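PDB 3VNP: carbonic anhydrase from Geobacillus kaustophilus, which catalyses the reversible hydration of carbon dioxide to hydrogencarbonate as a homotrimer, with magnesium or zinc able to occupy its active site. Local coordinates for residues L86-R92 / I103-I109. Residues are numbered along the deposited sequence; the frame is centred on the assembly and turned at random.
Sequences LHSAIVR and ILDRAEI. With MG (magnesium ion), chain E.
H87 and D105 lie alongside each other, ND1 donating to OD1 over 2.8 Å, with the oxygen in the ring plane and the carboxylate turned 71° from it. This bond and the NE2 bond to the magnesium ion (2.4 Å) probably hold the ring's rotation. D105 OD1 also accepts from the S67 hydroxyl, a second-shell link. The tight part lies inward: L86 CD2 rests on I103 CG1 at 3.5 Å, and A89 CB meets I103 CG2, while V91 and I109 turn to the same interior and pack on I97. H87 N bonds to I103 O, and the parallel pairing resumes one residue out of step, from I90 N to A107 O. The outer side is looser: I90, R92 and E108 are partly exposed, and solvent-exposed R106 points away from 86-92. R92, its chain bent at chi2 (-57°), grips E108 OE2 side-on with NE (2.8 Å) and NH2 (2.7 Å), I90 CG2 lying above one guanidinium face, toward its rim; NH1 pairs with E75. A leucine in its place would probably leave E108 and E75 without this positive partner. Such stacked parallel coils mark the left-handed beta-helix of gamma-class carbonic anhydrases; H65 and a neighbouring subunit's H82 complete the metal site.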
ATOM      1  N   LEU A  86      -3.968  -8.730   5.051  1.00 22.90           N
ATOM      2  CA  LEU A  86      -4.389  -9.874   5.846  1.00 23.68           C
ATOM      3  C   LEU A  86      -5.387 -10.606   4.986  1.00 24.27           C
ATOM      4  O   LEU A  86      -6.447 -10.074   4.665  1.00 23.39           O
ATOM      5  CB  LEU A  86      -5.050  -9.425   7.153  1.00 24.47           C
ATOM      6  CG  LEU A  86      -4.163  -8.653   8.132  1.00 23.61           C
ATOM      7  CD1 LEU A  86      -4.976  -8.250   9.352  1.00 23.88           C
ATOM      8  CD2 LEU A  86      -2.982  -9.514   8.537  1.00 22.35           C
ATOM      9  N   HIS A  87      -5.041 -11.825   4.596  1.00 26.19           N
ATOM     10  CA  HIS A  87      -5.919 -12.601   3.742  1.00 27.37           C
ATOM     11  C   HIS A  87      -6.319 -13.917   4.396  1.00 28.33           C
ATOM     12  O   HIS A  87      -5.513 -14.838   4.492  1.00 29.17           O
ATOM     13  CB  HIS A  87      -5.220 -12.853   2.409  1.00 25.53           C
ATOM     14  CG  HIS A  87      -6.154 -12.921   1.244  1.00 27.03           C
ATOM     15  ND1 HIS A  87      -6.804 -14.081   0.874  1.00 27.51           N
ATOM     16  CD2 HIS A  87      -6.568 -11.964   0.379  1.00 27.33           C
ATOM     17  CE1 HIS A  87      -7.577 -13.834  -0.169  1.00 28.17           C
ATOM     18  NE2 HIS A  87      -7.453 -12.557  -0.486  1.00 28.12           N
ATOM     19  N   SER A  88      -7.572 -13.996   4.843  1.00 28.98           N
ATOM     20  CA  SER A  88      -8.082 -15.198   5.497  1.00 28.02           C
ATOM     21  C   SER A  88      -7.100 -15.662   6.556  1.00 29.65           C
ATOM     22  O   SER A  88      -6.832 -16.854   6.690  1.00 29.28           O
ATOM     23  CB  SER A  88      -8.290 -16.315   4.482  1.00 26.49           C
ATOM     24  OG  SER A  88      -9.418 -16.054   3.675  1.00 26.67           O
ATOM     25  N   ALA A  89      -6.558 -14.708   7.301  1.00 30.92           N
ATOM     26  CA  ALA A  89      -5.599 -15.025   8.343  1.00 31.90           C
ATOM     27  C   ALA A  89      -6.301 -15.110   9.685  1.00 32.41           C
ATOM     28  O   ALA A  89      -7.401 -14.580   9.857  1.00 33.14           O
ATOM     29  CB  ALA A  89      -4.511 -13.961   8.394  1.00 32.20           C
ATOM     30  N   ILE A  90      -5.656 -15.791  10.625  1.00 31.08           N
ATOM     31  CA  ILE A  90      -6.177 -15.948  11.969  1.00 29.94           C
ATOM     32  C   ILE A  90      -5.121 -15.394  12.912  1.00 30.24           C
ATOM     33  O   ILE A  90      -4.088 -16.019  13.139  1.00 31.32           O
ATOM     34  CB  ILE A  90      -6.449 -17.427  12.273  1.00 30.85           C
ATOM     35  CG1 ILE A  90      -7.511 -17.943  11.305  1.00 31.06           C
ATOM     36  CG2 ILE A  90      -6.917 -17.603  13.718  1.00 28.50           C
ATOM     37  CD1 ILE A  90      -7.719 -19.424  11.363  1.00 34.30           C
ATOM     38  N   VAL A  91      -5.380 -14.202  13.439  1.00 30.24           N
ATOM     39  CA  VAL A  91      -4.451 -13.533  14.344  1.00 29.88           C
ATOM     40  C   VAL A  91      -4.969 -13.650  15.774  1.00 31.63           C
ATOM     41  O   VAL A  91      -6.035 -13.120  16.098  1.00 33.07           O
ATOM     42  CB  VAL A  91      -4.306 -12.035  13.972  1.00 27.88           C
ATOM     43  CG1 VAL A  91      -3.148 -11.419  14.724  1.00 25.39           C
ATOM     44  CG2 VAL A  91      -4.119 -11.885  12.467  1.00 24.17           C
ATOM     45  N   ARG A  92      -4.215 -14.339  16.627  1.00 31.98           N
ATOM     46  CA  ARG A  92      -4.626 -14.523  18.015  1.00 34.51           C
ATOM     47  C   ARG A  92      -4.422 -13.289  18.889  1.00 36.51           C
ATOM     48  O   ARG A  92      -3.703 -12.354  18.521  1.00 36.11           O
ATOM     49  CB  ARG A  92      -3.897 -15.728  18.624  1.00 34.40           C
ATOM     50  CG  ARG A  92      -4.188 -17.036  17.906  1.00 32.49           C
ATOM     51  CD  ARG A  92      -5.676 -17.298  17.883  1.00 32.86           C
ATOM     52  NE  ARG A  92      -6.009 -18.547  17.214  1.00 35.78           N
ATOM     53  CZ  ARG A  92      -7.242 -19.042  17.141  1.00 37.05           C
ATOM     54  NH1 ARG A  92      -8.249 -18.384  17.703  1.00 37.60           N
ATOM     55  NH2 ARG A  92      -7.470 -20.184  16.503  1.00 35.23           N
ATOM     56  N   ILE A 103       0.103 -11.510   5.554  1.00 26.23           N
ATOM     57  CA  ILE A 103      -0.247 -12.756   6.223  1.00 25.33           C
ATOM     58  C   ILE A 103      -1.233 -13.466   5.323  1.00 26.61           C
ATOM     59  O   ILE A 103      -2.343 -12.987   5.104  1.00 26.23           O
ATOM     60  CB  ILE A 103      -0.900 -12.491   7.594  1.00 24.57           C
ATOM     61  CG1 ILE A 103      -0.103 -11.421   8.350  1.00 24.02           C
ATOM     62  CG2 ILE A 103      -0.957 -13.778   8.398  1.00 21.86           C
ATOM     63  CD1 ILE A 103       1.355 -11.778   8.602  1.00 22.33           C
ATOM     64  N   LEU A 104      -0.832 -14.615   4.795  1.00 29.06           N
ATOM     65  CA  LEU A 104      -1.701 -15.334   3.885  1.00 30.31           C
ATOM     66  C   LEU A 104      -2.652 -16.367   4.487  1.00 31.55           C
ATOM     67  O   LEU A 104      -2.632 -16.646   5.682  1.00 31.62           O
ATOM     68  CB  LEU A 104      -0.856 -15.926   2.754  1.00 30.46           C
ATOM     69  CG  LEU A 104      -0.177 -14.786   1.974  1.00 30.57           C
ATOM     70  CD1 LEU A 104       0.744 -15.336   0.913  1.00 29.90           C
ATOM     71  CD2 LEU A 104      -1.239 -13.890   1.345  1.00 29.00           C
ATOM     72  N   ASP A 105      -3.496 -16.907   3.619  1.00 33.34           N
ATOM     73  CA  ASP A 105      -4.548 -17.856   3.948  1.00 36.01           C
ATOM     74  C   ASP A 105      -4.325 -19.012   4.920  1.00 38.11           C
ATOM     75  O   ASP A 105      -3.441 -19.852   4.744  1.00 38.11           O
ATOM     76  CB  ASP A 105      -5.114 -18.358   2.631  1.00 37.39           C
ATOM     77  CG  ASP A 105      -5.503 -17.208   1.718  1.00 40.90           C
ATOM     78  OD1 ASP A 105      -6.645 -16.712   1.820  1.00 44.38           O
ATOM     79  OD2 ASP A 105      -4.651 -16.764   0.921  1.00 42.04           O
ATOM     80  N   ARG A 106      -5.175 -19.032   5.945  1.00 39.15           N
ATOM     81  CA  ARG A 106      -5.167 -20.040   6.996  1.00 39.70           C
ATOM     82  C   ARG A 106      -3.922 -19.970   7.861  1.00 38.23           C
ATOM     83  O   ARG A 106      -3.731 -20.783   8.764  1.00 38.23           O
ATOM     84  CB  ARG A 106      -5.343 -21.432   6.391  1.00 43.21           C
ATOM     85  CG  ARG A 106      -6.621 -21.546   5.572  1.00 47.82           C
ATOM     86  CD  ARG A 106      -6.758 -22.902   4.908  1.00 52.58           C
ATOM     87  NE  ARG A 106      -7.370 -23.890   5.789  1.00 57.36           N
ATOM     88  CZ  ARG A 106      -7.530 -25.170   5.468  1.00 60.23           C
ATOM     89  NH1 ARG A 106      -7.119 -25.615   4.286  1.00 59.83           N
ATOM     90  NH2 ARG A 106      -8.105 -26.004   6.327  1.00 62.49           N
ATOM     91  N   ALA A 107      -3.073 -18.990   7.589  1.00 36.08           N
ATOM     92  CA  ALA A 107      -1.879 -18.819   8.395  1.00 37.30           C
ATOM     93  C   ALA A 107      -2.373 -18.402   9.773  1.00 37.56           C
ATOM     94  O   ALA A 107      -3.154 -17.464   9.893  1.00 38.53           O
ATOM     95  CB  ALA A 107      -0.995 -17.732   7.810  1.00 35.91           C
ATOM     96  N   GLU A 108      -1.942 -19.106  10.812  1.00 38.24           N
ATOM     97  CA  GLU A 108      -2.367 -18.757  12.160  1.00 38.65           C
ATOM     98  C   GLU A 108      -1.223 -18.147  12.955  1.00 37.66           C
ATOM     99  O   GLU A 108      -0.154 -18.739  13.098  1.00 38.04           O
ATOM    100  CB  GLU A 108      -2.920 -19.985  12.879  1.00 40.94           C
ATOM    101  CG  GLU A 108      -3.222 -19.773  14.355  1.00 44.51           C
ATOM    102  CD  GLU A 108      -4.051 -20.904  14.935  1.00 45.98           C
ATOM    103  OE1 GLU A 108      -3.865 -22.058  14.491  1.00 48.39           O
ATOM    104  OE2 GLU A 108      -4.879 -20.642  15.832  1.00 46.57           O
ATOM    105  N   ILE A 109      -1.458 -16.948  13.465  1.00 36.72           N
ATOM    106  CA  ILE A 109      -0.450 -16.245  14.231  1.00 36.80           C
ATOM    107  C   ILE A 109      -0.775 -16.310  15.713  1.00 37.03           C
ATOM    108  O   ILE A 109      -1.698 -15.659  16.199  1.00 36.91           O
ATOM    109  CB  ILE A 109      -0.333 -14.784  13.744  1.00 36.67           C
ATOM    110  CG1 ILE A 109       0.219 -14.790  12.314  1.00 34.59           C
ATOM    111  CG2 ILE A 109       0.566 -13.979  14.667  1.00 32.83           C
ATOM    112  CD1 ILE A 109       0.202 -13.455  11.655  1.00 39.15           C
TER
HETATM  113 MG    MG E 202      -8.573 -11.289  -2.171  1.00 23.02          MG
HETATM  114  O   HOH W   1      -9.277 -11.994  -4.392  1.00 34.97           O